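Local coordinates for protein pyruvate formate-lyase 2 (Archaeoglobus fulgidus, PDB 2F3O) that is a glycyl radical enzyme of the pyruvate formate-lyase family, of unknown physiological substrate and probably with lyase activity, at residues L139-V144 with F462-G467; L695-L700 with I727-L732. All blocks are in the same frame, centred on the assembly; numbering follows the deposited sequence.

Contact 1: L139-V144 with F462-G467; sequences LYTGSV and FGYEFG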
loop_
_atom_site.group_PDB
_atom_site.type_symbol
_atom_site.label_atom_id
_atom_site.label_comp_id
_atom_site.label_asym_id
_atom_site.label_seq_id
_atom_site.Cartn_x
_atom_site.Cartn_y
_atom_site.Cartn_z
ATOM N N LEU A 139 9.377 -34.788 9.343
ATOM C CA LEU A 139 10.759 -34.313 9.232
ATOM C C LEU A 139 11.678 -35.312 9.911
ATOM O O LEU A 139 12.679 -35.739 9.360
ATOM C CB LEU A 139 10.904 -32.956 9.917
ATOM C CG LEU A 139 12.299 -32.455 10.307
ATOM C CD1 LEU A 139 13.167 -32.167 9.099
ATOM C CD2 LEU A 139 12.170 -31.218 11.172
ATOM N N TYR A 140 11.291 -35.719 11.106
ATOM C CA TYR A 140 12.151 -36.512 11.938
ATOM C C TYR A 140 12.280 -37.959 11.499
ATOM O O TYR A 140 13.203 -38.638 11.925
ATOM C CB TYR A 140 11.720 -36.393 13.401
ATOM C CG TYR A 140 12.231 -35.112 14.010
ATOM C CD1 TYR A 140 11.482 -34.396 14.941
ATOM C CD2 TYR A 140 13.472 -34.596 13.623
ATOM C CE1 TYR A 140 11.964 -33.210 15.482
ATOM C CE2 TYR A 140 13.960 -33.424 14.156
ATOM C CZ TYR A 140 13.203 -32.736 15.080
ATOM O OH TYR A 140 13.701 -31.571 15.601
ATOM N N THR A 141 11.403 -38.428 10.618
ATOM C CA THR A 141 11.590 -39.757 10.046
ATOM C C THR A 141 12.783 -39.808 9.075
ATOM O O THR A 141 13.136 -40.882 8.593
ATOM C CB THR A 141 10.383 -40.201 9.235
ATOM O OG1 THR A 141 10.257 -39.336 8.102
ATOM C CG2 THR A 141 9.119 -40.177 10.062
ATOM N N GLY A 142 13.358 -38.651 8.746
ATOM C CA GLY A 142 14.533 -38.557 7.886
ATOM C C GLY A 142 14.319 -38.976 6.440
ATOM O O GLY A 142 15.235 -38.906 5.626
ATOM N N SER A 143 13.104 -39.394 6.107
ATOM C CA SER A 143 12.859 -40.095 4.857
ATOM C C SER A 143 12.404 -39.227 3.691
ATOM O O SER A 143 12.615 -39.595 2.531
ATOM C CB SER A 143 11.820 -41.181 5.090
ATOM O OG SER A 143 10.735 -40.674 5.834
ATOM N N VAL A 144 11.762 -38.090 3.981
ATOM C CA VAL A 144 11.132 -37.299 2.909
ATOM C C VAL A 144 11.821 -35.934 2.625
ATOM O O VAL A 144 12.069 -35.570 1.477
ATOM C CB VAL A 144 9.566 -37.273 3.051
ATOM C CG1 VAL A 144 9.154 -36.922 4.453
ATOM C CG2 VAL A 144 8.910 -36.372 2.023
ATOM N N PHE A 462 7.741 -48.622 5.215
ATOM C CA PHE A 462 7.740 -48.041 6.559
ATOM C C PHE A 462 6.368 -47.714 7.096
ATOM O O PHE A 462 6.223 -47.433 8.278
ATOM C CB PHE A 462 8.609 -46.790 6.605
ATOM C CG PHE A 462 10.082 -47.073 6.664
ATOM C CD1 PHE A 462 10.638 -47.701 7.770
ATOM C CD2 PHE A 462 10.918 -46.696 5.619
ATOM C CE1 PHE A 462 12.013 -47.963 7.824
ATOM C CE2 PHE A 462 12.286 -46.955 5.663
ATOM C CZ PHE A 462 12.835 -47.588 6.767
ATOM N N GLY A 463 5.367 -47.735 6.222
ATOM C CA GLY A 463 3.974 -47.563 6.624
ATOM C C GLY A 463 3.569 -46.121 6.864
ATOM O O GLY A 463 2.515 -45.846 7.451
ATOM N N TYR A 464 4.402 -45.194 6.409
ATOM C CA TYR A 464 4.156 -43.784 6.625
ATOM C C TYR A 464 3.150 -43.288 5.616
ATOM O O TYR A 464 3.431 -43.318 4.419
ATOM C CB TYR A 464 5.433 -43.001 6.386
ATOM C CG TYR A 464 6.550 -43.252 7.360
ATOM C CD1 TYR A 464 7.876 -43.203 6.942
ATOM C CD2 TYR A 464 6.286 -43.523 8.692
ATOM C CE1 TYR A 464 8.904 -43.420 7.820
ATOM C CE2 TYR A 464 7.312 -43.751 9.580
ATOM C CZ TYR A 464 8.613 -43.699 9.133
ATOM O OH TYR A 464 9.626 -43.915 10.014
ATOM N N GLU A 465 1.992 -42.812 6.074
ATOM C CA GLU A 465 1.033 -42.187 5.146
ATOM C C GLU A 465 1.275 -40.671 5.006
ATOM O O GLU A 465 0.577 -39.869 5.616
ATOM C CB GLU A 465 -0.405 -42.449 5.589
ATOM C CG GLU A 465 -0.659 -43.849 6.129
ATOM C CD GLU A 465 -2.143 -44.105 6.355
ATOM O OE1 GLU A 465 -2.917 -44.038 5.367
ATOM O OE2 GLU A 465 -2.532 -44.363 7.519
ATOM N N PHE A 466 2.276 -40.284 4.219
ATOM C CA PHE A 466 2.677 -38.890 4.152
ATOM C C PHE A 466 2.380 -38.336 2.771
ATOM O O PHE A 466 2.532 -37.143 2.539
ATOM C CB PHE A 466 4.185 -38.712 4.385
ATOM C CG PHE A 466 4.689 -39.134 5.747
ATOM C CD1 PHE A 466 6.045 -39.320 5.941
ATOM C CD2 PHE A 466 3.835 -39.340 6.826
ATOM C CE1 PHE A 466 6.541 -39.702 7.182
ATOM C CE2 PHE A 466 4.321 -39.732 8.059
ATOM C CZ PHE A 466 5.677 -39.905 8.244
ATOM N N GLY A 467 1.998 -39.193 1.836
ATOM C CA GLY A 467 1.811 -38.746 0.463
ATOM C C GLY A 467 0.377 -38.380 0.160
ATOM O O GLY A 467 -0.509 -38.593 0.980
#
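The methyl CG2 of Thr-141 lies over one face of the Tyr-464 ring, offset toward its rim, in a CH-pi contact 4.1 Å from CG2 to the ring centroid. On the opposite face sits Phe-462 CB, sandwiching the phenol between the two. The same methyl lies in the plane of the Phe-466 ring, at its edge, 3.9 Å from CG2 to Phe-466 CE1. Thr-141 thus meets one aromatic by face and the next by edge, and Tyr-464 CB stands 3.5 Å above the centre of the Phe-466 ring. With chi1 at 65°, OG1 lies between the backbone N and the carbonyl carbon and CG2 is anti to that carbon, so the methyl goes to the rings while OG1 is hydrogen-bonded to Ile-138 O. Helix 133-140 gives way here to strand 145-147, an edge strand of a mixed four-stranded sheet; Gly-142 makes the exit with positive phi, its N bonded to Leu-139 O. The loop between helices 447-453 and 477-508 brings the two aromatics against this bend. Ser-143 OG, 2.7 Å from Thr-141 OG1, approaches Tyr-464 obliquely, 3.9 Å from OG to CE1. Farther along, Val-144 CG1 touches Phe-466 CD1 at 4.2 Å, where Tyr-452 of helix 447-453 also packs on both side chains.

Contact 2: L695-L700 with I727-L732; sequences LSSDVL and ILKEDL
Leu-695 and Ile-727 pair as neighbours in parallel strands, CA to CA 5.2 Å, and Leu-728 N bonds almost straight to Leu-695 O (168° at the hydrogen). A second, weak bond runs from Ser-697 N to Leu-728 O just as the strands end. The two strands belong to a beta-alpha-beta crossover (strand 692-696, helix 704-717, strand 722-728), and the contact joins their C-terminal ends; 692-696 is an edge strand of a mixed five-stranded sheet whose other three strands come from the lyase-like part of the chain. Ile-727 carries most of the side-chain contact, and its two branches divide the work. Its chi1 of -55° sets CG1 anti to the carbonyl carbon and leaves CG2 anti to the backbone N, against Ser-697 CB at 3.8 Å. The longer branch sends CD1 toward Leu-700, where the two side chains meet tip to tip, 3.8 Å from CD1 to Leu-700 CD2, and CD1 also rests on Leu-695 CB. The crossover helix closes over this apolar group, with Ile-708 against Ile-727 and Leu-700, and Leu-711 against Leu-695. With an alanine in place of Ile-727, Leu-700 CD2 and Leu-695 CB would probably lose their shared apolar neighbour, leaving a gap under the crossover helix. Beyond the strand, Lys-729 runs extended alongside Ser-697: its CG comes to 3.4 Å from Ser-697 OG, and its CE also lies near that hydroxyl, so the serine meets the aliphatic part of the lysine. The CB of Ser-696 points away from the partner strand. Ser-696 is the N-cap of the weakly bonded helix 697-700, and its OG accepts a weak bond from Asp-698 N at 3.5 Å.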
loop_
_atom_site.group_PDB
_atom_site.type_symbol
_atom_site.label_atom_id
_atom_site.label_comp_id
_atom_site.label_asym_id
_atom_site.label_seq_id
_atom_site.Cartn_x
_atom_site.Cartn_y
_atom_site.Cartn_z
ATOM N N LEU A 695 37.560 -37.758 -11.924
ATOM C CA LEU A 695 38.478 -38.290 -12.915
ATOM C C LEU A 695 39.673 -38.966 -12.250
ATOM O O LEU A 695 40.214 -38.459 -11.260
ATOM C CB LEU A 695 38.966 -37.168 -13.834
ATOM C CG LEU A 695 38.005 -36.701 -14.922
ATOM C CD1 LEU A 695 38.521 -35.436 -15.560
ATOM C CD2 LEU A 695 37.820 -37.786 -15.964
ATOM N N SER A 696 40.064 -40.118 -12.797
ATOM C CA SER A 696 41.306 -40.815 -12.441
ATOM C C SER A 696 42.487 -39.974 -12.917
ATOM O O SER A 696 42.409 -39.356 -13.978
ATOM C CB SER A 696 41.314 -42.199 -13.114
ATOM O OG SER A 696 42.579 -42.835 -13.065
ATOM N N SER A 697 43.565 -39.934 -12.136
ATOM C CA SER A 697 44.743 -39.128 -12.503
ATOM C C SER A 697 45.547 -39.697 -13.678
ATOM O O SER A 697 46.273 -38.966 -14.361
ATOM C CB SER A 697 45.666 -38.885 -11.291
ATOM O OG SER A 697 46.192 -40.091 -10.757
ATOM N N ASP A 698 45.413 -41.003 -13.899
ATOM C CA ASP A 698 46.090 -41.677 -14.996
ATOM C C ASP A 698 45.462 -41.301 -16.327
ATOM O O ASP A 698 46.162 -41.039 -17.307
ATOM C CB ASP A 698 46.050 -43.191 -14.786
ATOM C CG ASP A 698 47.108 -43.664 -13.806
ATOM O OD1 ASP A 698 46.729 -44.184 -12.728
ATOM O OD2 ASP A 698 48.315 -43.497 -14.111
ATOM N N VAL A 699 44.137 -41.239 -16.337
ATOM C CA VAL A 699 43.377 -40.881 -17.531
ATOM C C VAL A 699 43.692 -39.452 -18.035
ATOM O O VAL A 699 43.658 -39.175 -19.236
ATOM C CB VAL A 699 41.871 -41.213 -17.319
ATOM C CG1 VAL A 699 40.943 -40.305 -18.127
ATOM C CG2 VAL A 699 41.642 -42.703 -17.627
ATOM N N LEU A 700 44.063 -38.577 -17.106
ATOM C CA LEU A 700 44.591 -37.249 -17.422
ATOM C C LEU A 700 45.924 -37.365 -18.153
ATOM O O LEU A 700 46.116 -36.773 -19.220
ATOM C CB LEU A 700 44.800 -36.449 -16.135
ATOM C CG LEU A 700 43.675 -35.616 -15.513
ATOM C CD1 LEU A 700 43.599 -34.286 -16.204
ATOM C CD2 LEU A 700 42.317 -36.306 -15.539
ATOM N N ILE A 727 40.430 -34.814 -9.083
ATOM C CA ILE A 727 41.509 -35.643 -9.605
ATOM C C ILE A 727 41.959 -36.558 -8.470
ATOM O O ILE A 727 42.555 -36.127 -7.486
ATOM C CB ILE A 727 42.667 -34.809 -10.157
ATOM C CG1 ILE A 727 42.164 -33.815 -11.209
ATOM C CG2 ILE A 727 43.703 -35.696 -10.759
ATOM C CD1 ILE A 727 41.375 -34.422 -12.331
ATOM N N LEU A 728 41.617 -37.828 -8.594
ATOM C CA LEU A 728 41.778 -38.756 -7.501
ATOM C C LEU A 728 42.590 -39.987 -7.892
ATOM O O LEU A 728 42.382 -40.580 -8.966
ATOM C CB LEU A 728 40.406 -39.201 -7.017
ATOM C CG LEU A 728 39.465 -38.067 -6.627
ATOM C CD1 LEU A 728 38.058 -38.596 -6.368
ATOM C CD2 LEU A 728 40.042 -37.314 -5.428
ATOM N N LYS A 729 43.506 -40.368 -7.000
ATOM C CA LYS A 729 44.313 -41.572 -7.143
ATOM C C LYS A 729 43.717 -42.575 -6.181
ATOM O O LYS A 729 43.786 -42.390 -4.973
ATOM C CB LYS A 729 45.771 -41.260 -6.802
ATOM C CG LYS A 729 46.197 -39.894 -7.337
ATOM C CD LYS A 729 47.686 -39.653 -7.313
ATOM C CE LYS A 729 48.016 -38.412 -8.146
ATOM N NZ LYS A 729 49.424 -37.944 -7.973
ATOM N N GLU A 730 43.114 -43.619 -6.734
ATOM C CA GLU A 730 42.244 -44.532 -5.989
ATOM C C GLU A 730 42.879 -45.224 -4.770
ATOM O O GLU A 730 42.300 -45.251 -3.685
ATOM C CB GLU A 730 41.647 -45.554 -6.949
ATOM C CG GLU A 730 40.734 -46.562 -6.308
ATOM C CD GLU A 730 39.910 -47.279 -7.344
ATOM O OE1 GLU A 730 39.856 -46.770 -8.490
ATOM O OE2 GLU A 730 39.326 -48.337 -7.020
ATOM N N ASP A 731 44.084 -45.752 -4.927
ATOM C CA ASP A 731 44.725 -46.431 -3.797
ATOM C C ASP A 731 45.371 -45.492 -2.754
ATOM O O ASP A 731 45.718 -45.941 -1.661
ATOM C CB ASP A 731 45.688 -47.545 -4.255
ATOM C CG ASP A 731 46.729 -47.053 -5.250
ATOM O OD1 ASP A 731 47.416 -47.919 -5.847
ATOM O OD2 ASP A 731 46.859 -45.811 -5.442
ATOM N N LEU A 732 45.531 -44.208 -3.087
ATOM C CA LEU A 732 45.845 -43.206 -2.062
ATOM C C LEU A 732 44.642 -43.058 -1.136
ATOM O O LEU A 732 44.802 -42.970 0.082
ATOM C CB LEU A 732 46.181 -41.837 -2.662
ATOM C CG LEU A 732 47.496 -41.562 -3.389
ATOM C CD1 LEU A 732 47.694 -40.062 -3.527
ATOM C CD2 LEU A 732 48.687 -42.171 -2.664
#

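Contact 1 and contact 2 lie far apart, 39 Å between centres and about 26 Å between nearest atoms, and contact 1 closes along the chain before contact 2 opens. They lie at similar depth, 25 and 27 Å from the centre of the chain. Each has one segment next to an edge strand: 139-144 leads into 145-147 of the four-stranded sheet, and 695-700 leaves 692-696 of the five-stranded one. Contact 2 falls in the same family region as Gly-752, the residue predicted to carry the radical, which is not present as a radical in this model. Contact 1 joins the turn after helix 133-140 to a loop of the larger lyase-like region.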